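PDB 2Q00: Orf c02003 protein from Sulfolobus solfataricus P2, which is of unknown function and belongs to the archaeal PaREP1 family, forming a compact, all-helical single-chain protein. Local coordinates for residues D110-K113 against L114-A118. Sequence-based numbering, arbitrary orientation.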
loop_
_atom_site.group_PDB
_atom_site.type_symbol
_atom_site.label_atom_id
_atom_site.label_comp_id
_atom_site.label_asym_id
_atom_site.label_seq_id
_atom_site.Cartn_x
_atom_site.Cartn_y
_atom_site.Cartn_z
ATOM N N ASP A 110 6.774 6.008 1.822
ATOM C CA ASP A 110 7.101 4.826 1.022
ATOM C C ASP A 110 5.821 4.331 0.313
ATOM O O ASP A 110 5.878 3.717 -0.771
ATOM C CB ASP A 110 7.679 3.707 1.911
ATOM C CG ASP A 110 9.100 4.003 2.407
ATOM O OD1 ASP A 110 9.890 4.664 1.690
ATOM O OD2 ASP A 110 9.439 3.548 3.523
ATOM N N VAL A 111 4.676 4.582 0.946
ATOM C CA VAL A 111 3.393 4.208 0.359
ATOM C C VAL A 111 3.150 5.080 -0.882
ATOM O O VAL A 111 2.747 4.578 -1.928
ATOM C CB VAL A 111 2.229 4.430 1.344
ATOM C CG1 VAL A 111 0.908 4.122 0.656
ATOM C CG2 VAL A 111 2.408 3.548 2.568
ATOM N N ARG A 112 3.411 6.381 -0.756
ATOM C CA ARG A 112 3.221 7.309 -1.866
ATOM C C ARG A 112 3.959 6.822 -3.106
ATOM O O ARG A 112 3.402 6.781 -4.205
ATOM C CB ARG A 112 3.741 8.703 -1.509
ATOM C CG ARG A 112 3.192 9.821 -2.403
ATOM C CD ARG A 112 4.172 10.995 -2.551
ATOM N NE ARG A 112 3.499 12.288 -2.727
ATOM C CZ ARG A 112 2.630 12.585 -3.699
ATOM N NH1 ARG A 112 2.297 11.685 -4.625
ATOM N NH2 ARG A 112 2.076 13.793 -3.736
ATOM N N LYS A 113 5.217 6.451 -2.924
ATOM C CA LYS A 113 6.056 5.977 -4.019
ATOM C C LYS A 113 5.464 4.710 -4.623
ATOM O O LYS A 113 5.537 4.470 -5.823
ATOM C CB LYS A 113 7.474 5.702 -3.490
ATOM C CG LYS A 113 8.561 5.638 -4.557
ATOM C CD LYS A 113 9.960 5.738 -3.925
ATOM C CE LYS A 113 11.082 5.701 -4.962
ATOM N NZ LYS A 113 12.421 5.694 -4.301
ATOM N N LEU A 114 4.874 3.898 -3.769
ATOM C CA LEU A 114 4.282 2.659 -4.220
ATOM C C LEU A 114 3.036 2.978 -5.029
ATOM O O LEU A 114 2.818 2.431 -6.106
ATOM C CB LEU A 114 3.924 1.807 -3.004
ATOM C CG LEU A 114 3.290 0.452 -3.255
ATOM C CD1 LEU A 114 4.100 -0.333 -4.280
ATOM C CD2 LEU A 114 3.194 -0.284 -1.931
ATOM N N VAL A 115 2.228 3.884 -4.502
ATOM C CA VAL A 115 0.994 4.262 -5.161
ATOM C C VAL A 115 1.259 4.765 -6.573
ATOM O O VAL A 115 0.629 4.302 -7.524
ATOM C CB VAL A 115 0.248 5.343 -4.349
ATOM C CG1 VAL A 115 -0.953 5.849 -5.118
ATOM C CG2 VAL A 115 -0.198 4.759 -3.014
ATOM N N ILE A 116 2.208 5.688 -6.708
ATOM C CA ILE A 116 2.522 6.248 -8.015
ATOM C C ILE A 116 3.096 5.209 -8.966
ATOM O O ILE A 116 2.829 5.254 -10.159
ATOM C CB ILE A 116 3.495 7.434 -7.900
ATOM C CG1 ILE A 116 4.834 6.955 -7.349
ATOM C CG2 ILE A 116 2.886 8.513 -6.994
ATOM C CD1 ILE A 116 5.931 8.011 -7.380
ATOM N N PHE A 117 3.878 4.269 -8.453
ATOM C CA PHE A 117 4.418 3.240 -9.323
ATOM C C PHE A 117 3.243 2.534 -9.983
ATOM O O PHE A 117 3.251 2.300 -11.190
ATOM C CB PHE A 117 5.255 2.221 -8.537
ATOM C CG PHE A 117 6.667 2.671 -8.254
ATOM C CD1 PHE A 117 7.425 3.304 -9.242
ATOM C CD2 PHE A 117 7.258 2.419 -7.013
ATOM C CE1 PHE A 117 8.752 3.677 -8.997
ATOM C CE2 PHE A 117 8.577 2.784 -6.759
ATOM C CZ PHE A 117 9.331 3.414 -7.748
ATOM N N ALA A 118 2.233 2.204 -9.182
ATOM C CA ALA A 118 1.051 1.528 -9.694
ATOM C C ALA A 118 0.389 2.377 -10.772
ATOM O O ALA A 118 0.269 1.970 -11.931
ATOM C CB ALA A 118 0.075 1.265 -8.567
#
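Two amides reach the carbonyl oxygen of Val111: Val115 N binds Val111 O at 2.7 Å, approaching the oxygen almost head-on, with a C=O...N angle of 167°, and Leu114 N adds a weak, strongly bent bond to it. Leu114 N also bonds Asp110 O, four residues back, at 3.2 Å. Next, Ile116 N meets Arg112 O almost straight, with an N-H...O angle of 170°, and Phe117 N donates to Lys113 O. Apart from the weak one, these bonds run from residue i+4 back to residue i, the alpha-helical pattern, here midway along helix 101-122, which packs in a helical bundle against helices 6-19, 23-45 and 79-95. Lys113 and Phe117 run side by side in the same direction. With CG of Lys113 anti to its own N (chi1 -161°) and the chain extended beyond, Lys113 CG comes 3.6 Å from Phe117 CE2, and CE of Lys113 lies 4.0 Å from CZ of that ring. The ammonium continues to a salt bridge with Glu78, while both side chains touch Leu82 of helix 79-95. If Phe117 were an alanine, the lysine methylenes would probably lose their ring neighbour and the chain would be freer to swing between its backbone and Glu78. On the buried side, Val111 CG1 and Val115 CG2 meet at 3.9 Å; Val111 then packs on Leu89, and Val115 on Ala7. Among the exposed residues, CG2 of Ile116 sits 4.0 Å from Arg112 NH1, at the guanidinium's edge.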